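Local structure of class D beta-lactamase (Fusobacterium nucleatum subsp. polymorphum, 4IED) at residues 126-138 / 149-161. The protein probably hydrolyses the amide bond of beta-lactam antibiotics to give substituted beta-amino acids, as a class D serine beta-lactamase. Numbering follows the deposited sequence.
Sequences GLNKLNYGNKEIG and PLKISAMEQVKLL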
loop_
_atom_site.group_PDB
_atom_site.type_symbol
_atom_site.label_atom_id
_atom_site.label_comp_id
_atom_site.label_asym_id
_atom_site.label_seq_id
_atom_site.Cartn_x
_atom_site.Cartn_y
_atom_site.Cartn_z
ATOM N N GLY A 126 7.506 11.323 10.603
ATOM C CA GLY A 126 7.292 9.971 10.172
ATOM C C GLY A 126 7.676 9.649 8.741
ATOM O O GLY A 126 8.376 8.694 8.432
ATOM N N LEU A 127 7.216 10.548 7.851
ATOM C CA LEU A 127 7.564 10.440 6.427
ATOM C C LEU A 127 9.106 10.538 6.250
ATOM O O LEU A 127 9.702 9.858 5.453
ATOM C CB LEU A 127 6.912 11.522 5.584
ATOM C CG LEU A 127 5.370 11.505 5.475
ATOM C CD1 LEU A 127 4.828 12.664 4.607
ATOM C CD2 LEU A 127 4.899 10.187 4.943
ATOM N N ASN A 128 9.717 11.418 7.059
ATOM C CA ASN A 128 11.133 11.689 6.904
ATOM C C ASN A 128 11.946 10.503 7.428
ATOM O O ASN A 128 12.957 10.110 6.807
ATOM C CB ASN A 128 11.524 12.954 7.641
ATOM C CG ASN A 128 11.090 14.215 6.899
ATOM O OD1 ASN A 128 10.489 14.113 5.835
ATOM N ND2 ASN A 128 11.381 15.349 7.418
ATOM N N LYS A 129 11.463 9.881 8.525
ATOM C CA LYS A 129 12.103 8.671 9.110
ATOM C C LYS A 129 12.040 7.502 8.117
ATOM O O LYS A 129 13.006 6.711 7.999
ATOM C CB LYS A 129 11.475 8.336 10.409
ATOM C CG LYS A 129 11.949 9.203 11.539
ATOM C CD LYS A 129 10.899 9.129 12.630
ATOM C CE LYS A 129 10.932 7.800 13.274
ATOM N NZ LYS A 129 10.133 7.925 14.529
ATOM N N LEU A 130 10.907 7.365 7.405
ATOM C CA LEU A 130 10.740 6.411 6.346
ATOM C C LEU A 130 11.389 6.721 5.028
ATOM O O LEU A 130 11.430 5.896 4.127
ATOM C CB LEU A 130 9.233 6.186 6.070
ATOM C CG LEU A 130 8.421 5.509 7.156
ATOM C CD1 LEU A 130 6.949 5.801 7.059
ATOM C CD2 LEU A 130 8.719 4.014 7.306
ATOM N N ASN A 131 11.832 7.993 4.868
ATOM C CA ASN A 131 12.235 8.535 3.611
ATOM C C ASN A 131 11.178 8.202 2.497
ATOM O O ASN A 131 11.520 7.747 1.412
ATOM C CB ASN A 131 13.578 8.026 3.163
ATOM C CG ASN A 131 14.129 8.825 2.008
ATOM O OD1 ASN A 131 13.962 10.072 1.923
ATOM N ND2 ASN A 131 14.818 8.141 1.121
ATOM N N TYR A 132 9.900 8.434 2.823
ATOM C CA TYR A 132 8.728 7.989 2.034
ATOM C C TYR A 132 8.503 8.888 0.828
ATOM O O TYR A 132 8.022 10.036 0.941
ATOM C CB TYR A 132 7.449 7.981 2.912
ATOM C CG TYR A 132 6.244 7.367 2.232
ATOM C CD1 TYR A 132 5.479 8.080 1.374
ATOM C CD2 TYR A 132 5.848 6.030 2.501
ATOM C CE1 TYR A 132 4.408 7.473 0.740
ATOM C CE2 TYR A 132 4.778 5.461 1.878
ATOM C CZ TYR A 132 4.031 6.171 0.980
ATOM O OH TYR A 132 2.920 5.624 0.414
ATOM N N GLY A 133 8.792 8.375 -0.371
ATOM C CA GLY A 133 8.548 9.132 -1.560
ATOM C C GLY A 133 9.131 10.522 -1.509
ATOM O O GLY A 133 10.257 10.719 -1.051
ATOM N N ASN A 134 8.415 11.502 -2.026
ATOM C CA ASN A 134 8.879 12.877 -1.943
ATOM C C ASN A 134 8.704 13.583 -0.600
ATOM O O ASN A 134 9.135 14.733 -0.401
ATOM C CB ASN A 134 8.297 13.731 -3.097
ATOM C CG ASN A 134 6.792 13.927 -2.996
ATOM O OD1 ASN A 134 6.165 13.593 -1.945
ATOM N ND2 ASN A 134 6.191 14.509 -4.083
ATOM N N LYS A 135 8.019 12.898 0.315
ATOM C CA LYS A 135 7.889 13.410 1.707
ATOM C C LYS A 135 7.100 14.758 1.762
ATOM O O LYS A 135 7.203 15.511 2.728
ATOM C CB LYS A 135 9.217 13.549 2.435
ATOM C CG LYS A 135 10.062 12.284 2.507
ATOM C CD LYS A 135 11.527 12.514 2.740
ATOM C CE LYS A 135 12.328 12.899 1.495
ATOM N NZ LYS A 135 12.410 11.870 0.455
ATOM N N GLU A 136 6.239 15.036 0.819
ATOM C CA GLU A 136 5.547 16.324 0.801
ATOM C C GLU A 136 4.143 16.163 1.424
ATOM O O GLU A 136 3.348 15.319 0.955
ATOM C CB GLU A 136 5.405 16.785 -0.624
ATOM C CG GLU A 136 6.769 17.031 -1.261
ATOM C CD GLU A 136 7.494 18.185 -0.606
ATOM O OE1 GLU A 136 6.925 19.280 -0.482
ATOM O OE2 GLU A 136 8.686 18.023 -0.335
ATOM N N ILE A 137 3.859 17.021 2.365
ATOM C CA ILE A 137 2.580 17.098 3.018
ATOM C C ILE A 137 1.770 18.304 2.518
ATOM O O ILE A 137 0.538 18.348 2.703
ATOM C CB ILE A 137 2.661 17.028 4.561
ATOM C CG1 ILE A 137 3.224 15.644 4.933
ATOM C CG2 ILE A 137 1.322 17.414 5.206
ATOM C CD1 ILE A 137 3.595 15.729 6.399
ATOM N N GLY A 138 2.396 19.373 2.025
ATOM C CA GLY A 138 1.567 20.564 1.647
ATOM C C GLY A 138 0.886 21.141 2.880
ATOM O O GLY A 138 1.395 21.148 3.976
ATOM N N PRO A 149 0.229 16.749 -2.201
ATOM C CA PRO A 149 1.424 16.681 -2.994
ATOM C C PRO A 149 2.279 15.463 -2.794
ATOM O O PRO A 149 3.265 15.273 -3.562
ATOM C CB PRO A 149 2.170 17.899 -2.566
ATOM C CG PRO A 149 1.802 18.074 -1.137
ATOM C CD PRO A 149 0.358 17.675 -1.056
ATOM N N LEU A 150 1.917 14.554 -1.875
ATOM C CA LEU A 150 2.792 13.367 -1.675
ATOM C C LEU A 150 2.750 12.472 -2.894
ATOM O O LEU A 150 1.704 12.184 -3.502
ATOM C CB LEU A 150 2.266 12.592 -0.481
ATOM C CG LEU A 150 3.112 11.348 0.003
ATOM C CD1 LEU A 150 4.506 11.800 0.352
ATOM C CD2 LEU A 150 2.446 10.718 1.206
ATOM N N LYS A 151 3.925 11.979 -3.271
ATOM C CA LYS A 151 4.043 11.020 -4.395
ATOM C C LYS A 151 5.173 10.030 -4.024
ATOM O O LYS A 151 6.137 10.357 -3.300
ATOM C CB LYS A 151 4.434 11.710 -5.688
ATOM C CG LYS A 151 3.417 12.703 -6.265
ATOM C CD LYS A 151 3.994 13.300 -7.521
ATOM C CE LYS A 151 2.976 14.226 -8.127
ATOM N NZ LYS A 151 3.571 14.839 -9.327
ATOM N N ILE A 152 5.013 8.796 -4.502
ATOM C CA ILE A 152 5.921 7.672 -4.339
ATOM C C ILE A 152 5.901 6.764 -5.516
ATOM O O ILE A 152 4.857 6.638 -6.185
ATOM C CB ILE A 152 5.642 6.927 -2.994
ATOM C CG1 ILE A 152 6.755 5.960 -2.650
ATOM C CG2 ILE A 152 4.298 6.253 -3.050
ATOM C CD1 ILE A 152 6.690 5.310 -1.228
ATOM N N SER A 153 7.056 6.177 -5.879
ATOM C CA SER A 153 7.116 5.276 -7.004
ATOM C C SER A 153 6.919 3.823 -6.630
ATOM O O SER A 153 7.026 3.473 -5.481
ATOM C CB SER A 153 8.428 5.463 -7.775
ATOM O OG SER A 153 9.497 4.896 -6.990
ATOM N N ALA A 154 6.624 2.992 -7.636
ATOM C CA ALA A 154 6.481 1.544 -7.384
ATOM C C ALA A 154 7.798 1.032 -6.785
ATOM O O ALA A 154 7.766 0.232 -5.890
ATOM C CB ALA A 154 6.067 0.789 -8.683
ATOM N N MET A 155 8.930 1.475 -7.327
ATOM C CA MET A 155 10.240 0.988 -6.844
ATOM C C MET A 155 10.416 1.406 -5.368
ATOM O O MET A 155 10.914 0.606 -4.548
ATOM C CB MET A 155 11.409 1.567 -7.675
ATOM C CG MET A 155 12.685 0.825 -7.498
ATOM S SD MET A 155 12.674 -0.758 -8.333
ATOM C CE MET A 155 12.693 -0.383 -9.977
ATOM N N GLU A 156 10.042 2.604 -4.982
ATOM C CA GLU A 156 10.158 3.091 -3.654
ATOM C C GLU A 156 9.261 2.306 -2.749
ATOM O O GLU A 156 9.666 2.012 -1.599
ATOM C CB GLU A 156 9.805 4.621 -3.673
ATOM C CG GLU A 156 10.961 5.492 -4.124
ATOM C CD GLU A 156 10.594 6.903 -4.350
ATOM O OE1 GLU A 156 9.446 7.331 -4.502
ATOM O OE2 GLU A 156 11.632 7.682 -4.457
ATOM N N GLN A 157 8.036 2.014 -3.158
ATOM C CA GLN A 157 7.102 1.215 -2.329
ATOM C C GLN A 157 7.755 -0.152 -2.060
ATOM O O GLN A 157 7.739 -0.633 -0.901
ATOM C CB GLN A 157 5.793 1.005 -3.014
ATOM C CG GLN A 157 4.962 2.274 -3.234
ATOM C CD GLN A 157 3.714 2.363 -2.424
ATOM O OE1 GLN A 157 2.641 2.973 -2.916
ATOM N NE2 GLN A 157 3.705 1.863 -1.266
ATOM N N VAL A 158 8.286 -0.824 -3.061
ATOM C CA VAL A 158 8.893 -2.150 -2.913
ATOM C C VAL A 158 10.024 -2.098 -1.915
ATOM O O VAL A 158 10.176 -3.010 -1.099
ATOM C CB VAL A 158 9.307 -2.676 -4.302
ATOM C CG1 VAL A 158 10.191 -3.935 -4.119
ATOM C CG2 VAL A 158 8.086 -3.012 -5.114
ATOM N N LYS A 159 10.869 -1.066 -1.990
ATOM C CA LYS A 159 11.989 -0.965 -1.035
ATOM C C LYS A 159 11.493 -0.891 0.393
ATOM O O LYS A 159 11.985 -1.597 1.297
ATOM C CB LYS A 159 12.910 0.193 -1.416
ATOM C CG LYS A 159 13.713 -0.019 -2.701
ATOM C CD LYS A 159 14.757 1.017 -3.062
ATOM C CE LYS A 159 15.363 0.757 -4.479
ATOM N NZ LYS A 159 16.177 1.932 -5.029
ATOM N N LEU A 160 10.453 -0.091 0.632
ATOM C CA LEU A 160 9.888 0.040 1.939
ATOM C C LEU A 160 9.258 -1.256 2.442
ATOM O O LEU A 160 9.370 -1.652 3.623
ATOM C CB LEU A 160 8.857 1.133 2.045
ATOM C CG LEU A 160 9.325 2.552 2.131
ATOM C CD1 LEU A 160 8.152 3.497 1.839
ATOM C CD2 LEU A 160 9.975 2.837 3.442
ATOM N N LEU A 161 8.583 -1.954 1.546
ATOM C CA LEU A 161 7.824 -3.162 1.914
ATOM C C LEU A 161 8.804 -4.304 2.185
ATOM O O LEU A 161 8.559 -5.105 3.066
ATOM C CB LEU A 161 6.845 -3.510 0.804
ATOM C CG LEU A 161 5.685 -2.549 0.771
ATOM C CD1 LEU A 161 4.948 -2.643 -0.577
ATOM C CD2 LEU A 161 4.645 -2.678 1.912
HETATM O O HOH W 1 2.520 2.996 0.880
#
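Ile152 sets its terminal methyl, CD1, squarely over one face of the Tyr132 ring, 3.6 Å from the ring centroid and 11° off its normal. With CG anti to the backbone N (chi1 -172°), the ring reaches across to the other segment, where Leu150 CD2 and Leu160 CD1 meet it obliquely, the latter 3.5 Å from CD2 of the ring. Phe59 adds an edge-to-face neighbour, and a water links Tyr132 OH to Gln157 NE2, weakly on the amide side, Gln157 OE1 being held by Ser58. Beside this tightly packed ring, Asn134 grips the extended 149-152 chain by three hydrogen bonds. Its backbone N gives a straight bond to Lys151 O, 2.9 Å away, and its ND2 reaches Pro149 O at 3.1 Å. OD1 is held from opposite faces of the amide plane by Lys151 N and, in an Asx turn, by Glu136 N, which should fix the side chain's rotation. Gly133, lacking a side chain, brings CA to 3.2 Å from Lys151 O in a CA-H...O contact. Pro149 CG lies 3.5 Å from Gly138 N; the solvent side is looser, the Glu136 and Lys151 chains leading away. Asn134 and Glu136 have been seen to bind magnesium. The type II' turn after helix 108-130 thus docks on the lead-in to helix 154-165, which packs on the sheet of the penicillin-binding, transpeptidase-type fold.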